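Local coordinates for coelenterazine-binding protein ca-bound apo form (Renilla muelleri, PDB 2HQ8) that binds the luciferin coelenterazine and probably makes it available for reaction with luciferase and oxygen only when calcium is bound, at residues A[37-42]-A[128-133]; A[117-122]-A[153-158]; A[11-16]-A[84-89]; A[99-104]-A[163-168]. All coordinates share one frame; numbering follows the deposited sequence.

Contact 1: A[37-42]-A[128-133]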
loop_
_atom_site.group_PDB
_atom_site.type_symbol
_atom_site.label_atom_id
_atom_site.label_comp_id
_atom_site.label_asym_id
_atom_site.label_seq_id
_atom_site.Cartn_x
_atom_site.Cartn_y
_atom_site.Cartn_z
ATOM N N GLU A 37 -9.381 8.322 -3.332
ATOM C CA GLU A 37 -9.605 9.103 -4.560
ATOM C C GLU A 37 -8.398 9.966 -4.908
ATOM O O GLU A 37 -7.931 9.988 -6.062
ATOM C CB GLU A 37 -10.843 9.972 -4.426
ATOM C CG GLU A 37 -11.188 10.615 -5.773
ATOM C CD GLU A 37 -12.296 11.641 -5.678
ATOM O OE1 GLU A 37 -12.512 12.205 -4.570
ATOM O OE2 GLU A 37 -12.908 11.904 -6.732
ATOM N N LEU A 38 -7.836 10.613 -3.906
ATOM C CA LEU A 38 -6.678 11.473 -4.142
ATOM C C LEU A 38 -5.431 10.706 -4.604
ATOM O O LEU A 38 -4.672 11.211 -5.431
ATOM C CB LEU A 38 -6.350 12.294 -2.909
ATOM C CG LEU A 38 -5.223 13.327 -3.043
ATOM C CD1 LEU A 38 -5.420 14.220 -4.270
ATOM C CD2 LEU A 38 -5.088 14.095 -1.725
ATOM N N ILE A 39 -5.236 9.511 -4.070
ATOM C CA ILE A 39 -4.086 8.671 -4.457
ATOM C C ILE A 39 -4.238 8.360 -5.950
ATOM O O ILE A 39 -3.255 8.428 -6.692
ATOM C CB ILE A 39 -4.018 7.375 -3.598
ATOM C CG1 ILE A 39 -3.671 7.680 -2.134
ATOM C CG2 ILE A 39 -3.028 6.353 -4.195
ATOM C CD1 ILE A 39 -3.836 6.418 -1.219
ATOM N N ALA A 40 -5.463 8.035 -6.380
ATOM C CA ALA A 40 -5.747 7.700 -7.796
ATOM C C ALA A 40 -5.523 8.917 -8.707
ATOM O O ALA A 40 -4.951 8.802 -9.825
ATOM C CB ALA A 40 -7.182 7.147 -7.944
ATOM N N VAL A 41 -5.963 10.081 -8.219
ATOM C CA VAL A 41 -5.787 11.334 -8.932
ATOM C C VAL A 41 -4.299 11.673 -9.062
ATOM O O VAL A 41 -3.832 12.047 -10.131
ATOM C CB VAL A 41 -6.613 12.475 -8.280
ATOM C CG1 VAL A 41 -6.236 13.850 -8.891
ATOM C CG2 VAL A 41 -8.093 12.201 -8.512
ATOM N N ARG A 42 -3.547 11.475 -7.986
ATOM C CA ARG A 42 -2.134 11.804 -8.002
ATOM C C ARG A 42 -1.400 10.858 -8.922
ATOM O O ARG A 42 -0.555 11.289 -9.738
ATOM C CB ARG A 42 -1.563 11.758 -6.589
ATOM C CG ARG A 42 -1.915 12.991 -5.755
ATOM C CD ARG A 42 -1.338 12.814 -4.383
ATOM N NE ARG A 42 -1.583 13.968 -3.524
ATOM C CZ ARG A 42 -1.122 14.090 -2.289
ATOM N NH1 ARG A 42 -0.423 13.104 -1.740
ATOM N NH2 ARG A 42 -1.395 15.195 -1.590
ATOM N N LEU A 128 4.103 5.129 -5.033
ATOM C CA LEU A 128 4.856 5.521 -3.849
ATOM C C LEU A 128 4.900 7.020 -3.663
ATOM O O LEU A 128 4.866 7.500 -2.513
ATOM C CB LEU A 128 6.302 5.032 -3.919
ATOM C CG LEU A 128 6.613 3.532 -3.760
ATOM C CD1 LEU A 128 8.135 3.346 -3.866
ATOM C CD2 LEU A 128 6.073 3.011 -2.431
ATOM N N GLN A 129 5.052 7.748 -4.764
ATOM C CA GLN A 129 5.118 9.219 -4.649
ATOM C C GLN A 129 3.749 9.882 -4.478
ATOM O O GLN A 129 3.672 11.022 -4.006
ATOM C CB GLN A 129 5.919 9.839 -5.781
ATOM C CG GLN A 129 7.434 9.497 -5.616
ATOM C CD GLN A 129 8.274 9.988 -6.772
ATOM O OE1 GLN A 129 7.816 10.047 -7.919
ATOM N NE2 GLN A 129 9.517 10.322 -6.480
ATOM N N ALA A 130 2.692 9.195 -4.909
ATOM C CA ALA A 130 1.292 9.605 -4.595
ATOM C C ALA A 130 1.023 9.544 -3.075
ATOM O O ALA A 130 0.420 10.474 -2.502
ATOM C CB ALA A 130 0.283 8.705 -5.354
ATOM N N VAL A 131 1.436 8.457 -2.420
ATOM C CA VAL A 131 1.228 8.343 -0.967
ATOM C C VAL A 131 2.318 9.023 -0.167
ATOM O O VAL A 131 2.115 9.336 1.000
ATOM C CB VAL A 131 1.058 6.875 -0.460
ATOM C CG1 VAL A 131 -0.195 6.242 -1.046
ATOM C CG2 VAL A 131 2.363 6.021 -0.696
ATOM N N GLY A 132 3.471 9.265 -0.796
ATOM C CA GLY A 132 4.638 9.818 -0.088
ATOM C C GLY A 132 5.236 10.884 -0.970
ATOM O O GLY A 132 6.256 10.650 -1.632
ATOM N N PRO A 133 4.587 12.059 -1.022
ATOM C CA PRO A 133 5.058 13.109 -1.926
ATOM C C PRO A 133 6.494 13.587 -1.659
ATOM O O PRO A 133 7.116 14.139 -2.564
ATOM C CB PRO A 133 4.061 14.256 -1.687
ATOM C CG PRO A 133 2.842 13.603 -1.192
ATOM C CD PRO A 133 3.350 12.453 -0.325
#
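R42 NH1 donates to the backbone O of A130 over 2.9 Å, with an N-H...O angle of 155°. The carbonyl oxygen lies at the edge of the guanidinium, only 2° out of its plane, and the donor comes in almost head-on to the C=O bond. The arginine gets there with a straight chain: from CG to NE it is fully extended, running across the end of helix 121-131. Its aliphatic base packs too, with R42 CB 3.8 Å from A130 CB. The accepting carbonyl sits in the last turn of its helix, just before G132 leaves helical geometry, so the helix end would be expected to make the oxygen a better partner for a positive charge. The P133 ring packs against the same guanidinium: P133 CG is 3.3 Å from R42 NH1, and the two side chains cross at about a right angle. Shortening R42 to an alanine would probably leave the A130 carbonyl without its charged mate and open a gap beside the P133 ring.

One turn back, I39 adds the apolar half. I39 CD1 rests 3.6 Å from V131 CG1, while the other branch, I39 CG2, faces A130 CB at 4.2 Å. V25 lies against both I39 and R42, and F61 of helix 51-67 packs on I39. The arrangement joins the exiting helix of EF-hand 1 to the end of the exiting helix of EF-hand 3, an interface between the two EF-hand pairs of a four-EF-hand fold.

Contact 2: A[117-122]-A[153-158]. With CA (calcium ion), chain E; CA (calcium ion), chain C.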
loop_
_atom_site.group_PDB
_atom_site.type_symbol
_atom_site.label_atom_id
_atom_site.label_comp_id
_atom_site.label_asym_id
_atom_site.label_seq_id
_atom_site.Cartn_x
_atom_site.Cartn_y
_atom_site.Cartn_z
ATOM N N GLY A 117 -0.563 -6.915 -16.202
ATOM C CA GLY A 117 -0.446 -7.936 -15.144
ATOM C C GLY A 117 0.834 -7.867 -14.327
ATOM O O GLY A 117 1.088 -8.733 -13.475
ATOM N N TYR A 118 1.642 -6.850 -14.606
ATOM C CA TYR A 118 2.917 -6.611 -13.920
ATOM C C TYR A 118 2.923 -5.178 -13.400
ATOM O O TYR A 118 2.271 -4.305 -13.979
ATOM C CB TYR A 118 4.085 -6.765 -14.885
ATOM C CG TYR A 118 4.189 -8.182 -15.386
ATOM C CD1 TYR A 118 4.674 -9.193 -14.557
ATOM C CD2 TYR A 118 3.761 -8.507 -16.666
ATOM C CE1 TYR A 118 4.755 -10.516 -15.008
ATOM C CE2 TYR A 118 3.844 -9.816 -17.133
ATOM C CZ TYR A 118 4.330 -10.801 -16.299
ATOM O OH TYR A 118 4.399 -12.089 -16.778
ATOM N N VAL A 119 3.685 -4.956 -12.347
ATOM C CA VAL A 119 3.900 -3.585 -11.837
ATOM C C VAL A 119 5.282 -3.114 -12.281
ATOM O O VAL A 119 6.311 -3.668 -11.858
ATOM C CB VAL A 119 3.701 -3.502 -10.294
ATOM C CG1 VAL A 119 4.289 -2.194 -9.727
ATOM C CG2 VAL A 119 2.238 -3.629 -9.971
ATOM N N SER A 120 5.285 -2.128 -13.178
ATOM C CA SER A 120 6.497 -1.532 -13.731
ATOM C C SER A 120 7.162 -0.541 -12.774
ATOM O O SER A 120 6.607 -0.162 -11.702
ATOM C CB SER A 120 6.186 -0.812 -15.056
ATOM O OG SER A 120 5.426 0.365 -14.802
ATOM N N LEU A 121 8.348 -0.085 -13.149
ATOM C CA LEU A 121 8.985 0.973 -12.360
ATOM C C LEU A 121 8.149 2.282 -12.368
ATOM O O LEU A 121 7.844 2.770 -11.276
ATOM C CB LEU A 121 10.436 1.229 -12.768
ATOM C CG LEU A 121 11.142 2.413 -12.109
ATOM C CD1 LEU A 121 11.156 2.385 -10.549
ATOM C CD2 LEU A 121 12.565 2.417 -12.662
ATOM N N PRO A 122 7.724 2.790 -13.562
ATOM C CA PRO A 122 6.821 3.943 -13.563
ATOM C C PRO A 122 5.577 3.734 -12.656
ATOM O O PRO A 122 5.225 4.659 -11.913
ATOM C CB PRO A 122 6.410 4.075 -15.049
ATOM C CG PRO A 122 7.669 3.588 -15.810
ATOM C CD PRO A 122 8.022 2.350 -14.951
ATOM N N GLY A 153 13.451 -6.017 -13.717
ATOM C CA GLY A 153 12.805 -4.727 -14.088
ATOM C C GLY A 153 11.288 -4.640 -13.934
ATOM O O GLY A 153 10.680 -3.647 -14.349
ATOM N N GLN A 154 10.649 -5.677 -13.393
ATOM C CA GLN A 154 9.227 -5.589 -13.033
ATOM C C GLN A 154 8.938 -6.264 -11.703
ATOM O O GLN A 154 9.634 -7.190 -11.302
ATOM C CB GLN A 154 8.265 -6.116 -14.124
ATOM C CG GLN A 154 8.835 -7.061 -15.091
ATOM C CD GLN A 154 7.828 -7.588 -16.113
ATOM O OE1 GLN A 154 7.083 -6.829 -16.784
ATOM N NE2 GLN A 154 7.838 -8.888 -16.272
ATOM N N ILE A 155 7.908 -5.789 -11.013
ATOM C CA ILE A 155 7.448 -6.464 -9.795
ATOM C C ILE A 155 6.300 -7.371 -10.248
ATOM O O ILE A 155 5.305 -6.899 -10.771
ATOM C CB ILE A 155 6.959 -5.468 -8.707
ATOM C CG1 ILE A 155 8.110 -4.528 -8.253
ATOM C CG2 ILE A 155 6.319 -6.248 -7.527
ATOM C CD1 ILE A 155 7.637 -3.255 -7.439
ATOM N N SER A 156 6.489 -8.679 -10.131
ATOM C CA SER A 156 5.413 -9.614 -10.445
ATOM C C SER A 156 4.525 -9.849 -9.209
ATOM O O SER A 156 4.886 -9.493 -8.095
ATOM C CB SER A 156 6.010 -10.945 -10.918
ATOM O OG SER A 156 7.038 -11.344 -10.043
ATOM N N ARG A 157 3.393 -10.502 -9.407
ATOM C CA ARG A 157 2.465 -10.764 -8.316
ATOM C C ARG A 157 3.103 -11.592 -7.192
ATOM O O ARG A 157 2.843 -11.315 -6.029
ATOM C CB ARG A 157 1.186 -11.407 -8.875
ATOM C CG ARG A 157 -0.057 -11.200 -8.075
ATOM C CD ARG A 157 -1.223 -12.002 -8.730
ATOM N NE ARG A 157 -1.446 -11.570 -10.108
ATOM C CZ ARG A 157 -2.276 -10.582 -10.462
ATOM N NH1 ARG A 157 -2.976 -9.916 -9.536
ATOM N NH2 ARG A 157 -2.418 -10.272 -11.757
ATOM N N ASP A 158 3.951 -12.570 -7.517
ATOM C CA ASP A 158 4.666 -13.361 -6.485
ATOM C C ASP A 158 5.564 -12.501 -5.617
ATOM O O ASP A 158 5.584 -12.653 -4.410
ATOM C CB ASP A 158 5.523 -14.469 -7.094
ATOM C CG ASP A 158 6.560 -13.944 -8.062
ATOM O OD1 ASP A 158 6.153 -13.409 -9.097
ATOM O OD2 ASP A 158 7.777 -14.090 -7.816
HETATM CA CA CA E . 1.647 -2.770 -15.517
HETATM CA CA CA C . 10.863 -9.095 -10.833
HETATM O O HOH W 1 2.758 -10.881 -12.204
HETATM O O HOH W 2 9.308 -10.657 -11.763
HETATM O O HOH W 3 3.893 -2.372 -16.970
#
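Two backbone hydrogen bonds pair V119 with I155 as a single antiparallel bridge: V119 N reaches I155 O at 3.0 Å, and I155 N reaches V119 O at 2.8 Å, both close to straight and in the carbonyl plane. The neighbouring carbonyls bind metal. Y118 O and Q154 O each sit 2.3 Å from their own calcium ion, sharing one site with D112, D114, D116 and E123 and the other with D148, N150, N152 and E159; a water fills a further position in each.

Apolar packing comes from V119 and I155, whose side chains lie side by side, pointing the same way onto F124. Y118 CG lies beside the backbone N (chi1 -64°), bringing the ring to the Q154 amide, which covers one face with NE2 3.6 Å above the ring centre and the planes 26° apart. Replacing Y118 by an alanine would probably leave the Q154 amide without its flat partner and freer to turn.

Water also bridges the loops, donating to G117 O and accepting from R157 N; the R157 guanidinium itself pairs with D109. Metal-binding carbonyls beside the bridge are consistent with coupling between the two EF-hand loops, so that a shift at one site is likely to be felt at the other.

Contact 3: A[11-16]-A[84-89]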
loop_
_atom_site.group_PDB
_atom_site.type_symbol
_atom_site.label_atom_id
_atom_site.label_comp_id
_atom_site.label_asym_id
_atom_site.label_seq_id
_atom_site.Cartn_x
_atom_site.Cartn_y
_atom_site.Cartn_z
ATOM N N TYR A 11 7.340 -2.842 16.895
ATOM C CA TYR A 11 7.790 -2.798 15.509
ATOM C C TYR A 11 6.592 -2.903 14.551
ATOM O O TYR A 11 6.461 -2.099 13.605
ATOM C CB TYR A 11 8.857 -3.874 15.221
ATOM C CG TYR A 11 9.124 -4.037 13.739
ATOM C CD1 TYR A 11 9.784 -3.031 13.005
ATOM C CD2 TYR A 11 8.704 -5.182 13.060
ATOM C CE1 TYR A 11 10.009 -3.173 11.619
ATOM C CE2 TYR A 11 8.925 -5.325 11.689
ATOM C CZ TYR A 11 9.563 -4.325 10.981
ATOM O OH TYR A 11 9.785 -4.486 9.634
ATOM N N HIS A 12 5.716 -3.867 14.825
ATOM C CA HIS A 12 4.535 -4.081 14.014
ATOM C C HIS A 12 3.634 -2.841 13.985
ATOM O O HIS A 12 3.116 -2.463 12.926
ATOM C CB HIS A 12 3.756 -5.314 14.482
ATOM C CG HIS A 12 2.770 -5.797 13.469
ATOM N ND1 HIS A 12 1.475 -5.351 13.427
ATOM C CD2 HIS A 12 2.909 -6.653 12.430
ATOM C CE1 HIS A 12 0.846 -5.925 12.414
ATOM N NE2 HIS A 12 1.701 -6.715 11.788
ATOM N N LEU A 13 3.456 -2.206 15.148
ATOM C CA LEU A 13 2.680 -0.965 15.208
ATOM C C LEU A 13 3.303 0.149 14.373
ATOM O O LEU A 13 2.593 0.889 13.695
ATOM C CB LEU A 13 2.514 -0.501 16.637
ATOM C CG LEU A 13 1.661 0.758 16.793
ATOM C CD1 LEU A 13 0.223 0.504 16.300
ATOM C CD2 LEU A 13 1.720 1.116 18.270
ATOM N N ARG A 14 4.631 0.270 14.426
ATOM C CA ARG A 14 5.344 1.231 13.597
ATOM C C ARG A 14 5.034 1.031 12.120
ATOM O O ARG A 14 4.869 2.017 11.349
ATOM C CB ARG A 14 6.855 1.118 13.806
ATOM C CG ARG A 14 7.400 1.909 15.002
ATOM C CD ARG A 14 8.943 1.794 15.098
ATOM N NE ARG A 14 9.643 2.283 13.911
ATOM C CZ ARG A 14 10.740 1.715 13.405
ATOM N NH1 ARG A 14 11.246 0.610 13.955
ATOM N NH2 ARG A 14 11.325 2.237 12.338
ATOM N N LYS A 15 5.021 -0.239 11.707
ATOM C CA LYS A 15 4.649 -0.583 10.337
ATOM C C LYS A 15 3.205 -0.145 10.044
ATOM O O LYS A 15 2.938 0.422 9.002
ATOM C CB LYS A 15 4.803 -2.104 10.102
ATOM C CG LYS A 15 6.254 -2.568 9.813
ATOM C CD LYS A 15 6.276 -3.958 9.193
ATOM C CE LYS A 15 5.609 -5.010 10.100
ATOM N NZ LYS A 15 5.866 -6.407 9.588
ATOM N N MET A 16 2.290 -0.401 10.973
ATOM C CA MET A 16 0.874 -0.063 10.761
ATOM C C MET A 16 0.650 1.463 10.734
ATOM O O MET A 16 -0.115 1.958 9.917
ATOM C CB MET A 16 -0.031 -0.765 11.761
ATOM C CG MET A 16 -0.069 -2.305 11.639
ATOM S SD MET A 16 -0.414 -2.953 9.996
ATOM C CE MET A 16 1.251 -3.374 9.441
ATOM N N ASN A 84 -6.002 -0.903 15.491
ATOM C CA ASN A 84 -6.907 -1.988 15.125
ATOM C C ASN A 84 -6.220 -2.965 14.153
ATOM O O ASN A 84 -6.432 -4.182 14.234
ATOM C CB ASN A 84 -8.222 -1.456 14.573
ATOM C CG ASN A 84 -9.087 -0.760 15.648
ATOM O OD1 ASN A 84 -8.711 -0.677 16.832
ATOM N ND2 ASN A 84 -10.249 -0.281 15.238
ATOM N N ALA A 85 -5.373 -2.426 13.270
ATOM C CA ALA A 85 -4.620 -3.268 12.334
ATOM C C ALA A 85 -3.645 -4.190 13.087
ATOM O O ALA A 85 -3.664 -5.415 12.866
ATOM C CB ALA A 85 -3.877 -2.428 11.318
ATOM N N THR A 86 -2.799 -3.635 13.959
ATOM C CA THR A 86 -1.840 -4.502 14.679
ATOM C C THR A 86 -2.588 -5.542 15.517
ATOM O O THR A 86 -2.207 -6.724 15.560
ATOM C CB THR A 86 -0.846 -3.741 15.552
ATOM O OG1 THR A 86 0.003 -2.934 14.727
ATOM C CG2 THR A 86 0.048 -4.712 16.314
ATOM N N ASP A 87 -3.691 -5.130 16.130
ATOM C CA ASP A 87 -4.424 -6.068 16.962
ATOM C C ASP A 87 -5.023 -7.226 16.190
ATOM O O ASP A 87 -4.821 -8.387 16.562
ATOM C CB ASP A 87 -5.449 -5.349 17.816
ATOM C CG ASP A 87 -4.841 -4.878 19.105
ATOM O OD1 ASP A 87 -4.664 -5.736 20.012
ATOM O OD2 ASP A 87 -4.497 -3.682 19.193
ATOM N N SER A 88 -5.745 -6.900 15.128
ATOM C CA SER A 88 -6.377 -7.866 14.258
ATOM C C SER A 88 -5.328 -8.815 13.651
ATOM O O SER A 88 -5.426 -10.059 13.796
ATOM C CB SER A 88 -7.126 -7.130 13.149
ATOM O OG SER A 88 -7.838 -8.017 12.316
ATOM N N LEU A 89 -4.331 -8.225 12.987
ATOM C CA LEU A 89 -3.394 -9.003 12.167
ATOM C C LEU A 89 -2.579 -9.956 13.024
ATOM O O LEU A 89 -2.300 -11.081 12.611
ATOM C CB LEU A 89 -2.447 -8.073 11.400
ATOM C CG LEU A 89 -3.101 -7.301 10.243
ATOM C CD1 LEU A 89 -2.233 -6.142 9.813
ATOM C CD2 LEU A 89 -3.420 -8.230 9.073
#
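The imidazole of H12 meets T86 edge-on: H12 ND1 and T86 OG1 share a hydrogen bond of 3.1 Å, and T86 CB lies in the plane of the ring. The two side chains slide past each other in opposite directions, and the methyl T86 CG2 also lies 3.3 Å from H12 ND1. With CG anti to the backbone N (chi1 -164°), the H12 ring reaches toward T86 and presents its ND1 edge.

T86 OG1 is enclosed by more than the histidine. M16 CG is 3.2 Å from T86 OG1, and L13, whose side chain runs at about a right angle to that of T86, brings its CD1 to 3.8 Å from the same T86 OG1. A small polar group is thus set among carbons, with the imidazole as its hydrogen-bonding partner across the interface.

M16 takes the other flank. Its chain is bent at chi2 and chi3, and the bend lays the sulfur between two residues one turn apart: M16 SD is 3.7 Å from A85 CB and equally far from L89 CD1. The same L89 methyl also touches the rim of the imidazole, near CE1.

The segments 11-16 and 84-89 cross with their axes 9.1 Å apart at closest and their directions 127° apart. They belong to the entering helix of EF-hand 1 and the helix that follows strand 76-77 in EF-hand 2. Helix 157-169 closes over the pair: H12 NE2 bonds to L168 O, M16 packs on F167, and L89 rests on L168 and F169.

Contact 4: A[99-104]-A[163-168]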
loop_
_atom_site.group_PDB
_atom_site.type_symbol
_atom_site.label_atom_id
_atom_site.label_comp_id
_atom_site.label_asym_id
_atom_site.label_seq_id
_atom_site.Cartn_x
_atom_site.Cartn_y
_atom_site.Cartn_z
ATOM N N MET A 99 -5.630 -15.583 3.541
ATOM C CA MET A 99 -6.714 -14.841 2.910
ATOM C C MET A 99 -6.410 -13.350 2.918
ATOM O O MET A 99 -6.719 -12.669 1.949
ATOM C CB MET A 99 -8.035 -15.095 3.630
ATOM C CG MET A 99 -8.430 -16.580 3.663
ATOM S SD MET A 99 -9.994 -16.983 4.502
ATOM C CE MET A 99 -9.918 -16.045 6.034
ATOM N N ALA A 100 -5.849 -12.851 4.016
ATOM C CA ALA A 100 -5.474 -11.424 4.116
ATOM C C ALA A 100 -4.451 -11.054 3.026
ATOM O O ALA A 100 -4.487 -9.946 2.467
ATOM C CB ALA A 100 -4.937 -11.088 5.516
ATOM N N VAL A 101 -3.550 -11.990 2.732
ATOM C CA VAL A 101 -2.495 -11.781 1.729
ATOM C C VAL A 101 -3.088 -11.777 0.296
ATOM O O VAL A 101 -2.779 -10.901 -0.526
ATOM C CB VAL A 101 -1.335 -12.800 1.887
ATOM C CG1 VAL A 101 -0.350 -12.702 0.684
ATOM C CG2 VAL A 101 -0.569 -12.556 3.222
ATOM N N ILE A 102 -3.939 -12.759 -0.010
ATOM C CA ILE A 102 -4.640 -12.768 -1.297
ATOM C C ILE A 102 -5.421 -11.476 -1.495
ATOM O O ILE A 102 -5.354 -10.879 -2.564
ATOM C CB ILE A 102 -5.657 -13.961 -1.417
ATOM C CG1 ILE A 102 -4.918 -15.306 -1.426
ATOM C CG2 ILE A 102 -6.577 -13.769 -2.646
ATOM C CD1 ILE A 102 -3.870 -15.474 -2.442
ATOM N N GLN A 103 -6.144 -11.069 -0.461
ATOM C CA GLN A 103 -6.970 -9.871 -0.473
ATOM C C GLN A 103 -6.129 -8.635 -0.814
ATOM O O GLN A 103 -6.558 -7.799 -1.598
ATOM C CB GLN A 103 -7.686 -9.707 0.875
ATOM C CG GLN A 103 -8.388 -8.367 1.077
ATOM N N SER A 104 -4.927 -8.538 -0.251
ATOM C CA SER A 104 -4.019 -7.401 -0.520
ATOM C C SER A 104 -3.671 -7.211 -2.009
ATOM O O SER A 104 -3.226 -6.112 -2.429
ATOM C CB SER A 104 -2.713 -7.593 0.254
ATOM O OG SER A 104 -1.925 -8.565 -0.414
ATOM N N THR A 163 6.226 -9.941 -0.307
ATOM C CA THR A 163 6.490 -8.658 0.359
ATOM C C THR A 163 5.324 -8.259 1.301
ATOM O O THR A 163 5.563 -7.852 2.465
ATOM C CB THR A 163 6.854 -7.552 -0.695
ATOM O OG1 THR A 163 8.015 -7.986 -1.418
ATOM C CG2 THR A 163 7.222 -6.259 0.024
ATOM N N VAL A 164 4.106 -8.373 0.780
ATOM C CA VAL A 164 2.860 -8.105 1.534
ATOM C C VAL A 164 2.797 -8.982 2.771
ATOM O O VAL A 164 2.428 -8.530 3.863
ATOM C CB VAL A 164 1.588 -8.435 0.690
ATOM C CG1 VAL A 164 0.386 -8.635 1.597
ATOM C CG2 VAL A 164 1.312 -7.350 -0.298
ATOM N N ASN A 165 3.132 -10.261 2.601
ATOM C CA ASN A 165 3.091 -11.162 3.739
ATOM C C ASN A 165 4.024 -10.682 4.876
ATOM O O ASN A 165 3.651 -10.665 6.057
ATOM C CB ASN A 165 3.406 -12.612 3.303
ATOM C CG ASN A 165 3.398 -13.570 4.463
ATOM O OD1 ASN A 165 2.331 -13.952 4.974
ATOM N ND2 ASN A 165 4.595 -13.925 4.938
ATOM N N ASP A 166 5.240 -10.283 4.523
ATOM C CA ASP A 166 6.156 -9.806 5.534
ATOM C C ASP A 166 5.686 -8.464 6.127
ATOM O O ASP A 166 5.831 -8.218 7.348
ATOM C CB ASP A 166 7.563 -9.641 4.974
ATOM C CG ASP A 166 8.525 -9.096 6.029
ATOM O OD1 ASP A 166 8.841 -9.817 6.975
ATOM O OD2 ASP A 166 8.910 -7.927 5.937
ATOM N N PHE A 167 5.156 -7.585 5.266
ATOM C CA PHE A 167 4.648 -6.298 5.778
ATOM C C PHE A 167 3.529 -6.508 6.818
ATOM O O PHE A 167 3.590 -5.968 7.931
ATOM C CB PHE A 167 4.181 -5.356 4.680
ATOM C CG PHE A 167 3.952 -3.972 5.196
ATOM C CD1 PHE A 167 5.028 -3.113 5.360
ATOM C CD2 PHE A 167 2.685 -3.558 5.609
ATOM C CE1 PHE A 167 4.844 -1.837 5.889
ATOM C CE2 PHE A 167 2.500 -2.278 6.139
ATOM C CZ PHE A 167 3.581 -1.428 6.264
ATOM N N LEU A 168 2.551 -7.343 6.488
ATOM C CA LEU A 168 1.407 -7.577 7.394
ATOM C C LEU A 168 1.704 -8.405 8.661
ATOM O O LEU A 168 1.077 -8.212 9.691
ATOM C CB LEU A 168 0.274 -8.267 6.621
ATOM C CG LEU A 168 -0.403 -7.508 5.469
ATOM C CD1 LEU A 168 -1.436 -8.370 4.805
ATOM C CD2 LEU A 168 -1.021 -6.156 5.963
#
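Helix segments 99-104 and 163-168 pass each other with axes 9.5 Å apart at closest and directions 122° apart, V101 and N165 bringing their CA atoms nearest. This is the pairing of the entering helix of EF-hand 3 with the exiting helix of EF-hand 4, the outer two helices of the C-terminal EF-hand pair.

No hydrogen bond spans the crossing, and the side chains that meet are mostly aliphatic. V101 stands at the middle as a fork. Its CG1, anti to the backbone N (chi1 171°), is directed at V164, where the two CG1 methyls lie 4.2 Å apart. The second prong, CG2, slants over N165. V101 also rests on L161 and F169 of the same partner helix, so one valine touches several turns of it.

At the two ends of the segment 99-104 the contact is of different kinds. A100 faces L168, with A100 CB and L168 CD1 4.5 Å apart, a loose touch; F169 and M92 also lie against A100. S104 points toward V164 at the other end, but it is modelled in two conformers, and the very close approach of its hydroxyl to the valine methyls is doubtful.

Behind the interface F167 turns to the other side of its helix, meeting the rings of F180 and Y181, and F180 packs on V164 as well. Back at the crossing, V101 CG2 ends 3.7 Å from N165 OD1 and 4.0 Å from N165 CB, a methyl laid against an amide oxygen and the base of its side chain.

Contacts 3 and 4 are counterparts: each joins the entering helix of the first EF-hand of a pair to the exiting helix of the second, at similar angles. Their centres lie 13 Å apart and they touch, so the two pairs meet there, helix 6-23 against helix 157-169. Contact 1 links the N-terminal and C-terminal halves again, its centre about 21 Å from that of contact 4 and across the chain's centre. Contact 2, which joins two calcium loops, shares helix 121-131 with contact 1 and helix 157-169 with contact 4, with centres 18 and 16 Å away. Along the chain contact 3 closes before contacts 2 and 4 open, whereas contact 1 interleaves with all three.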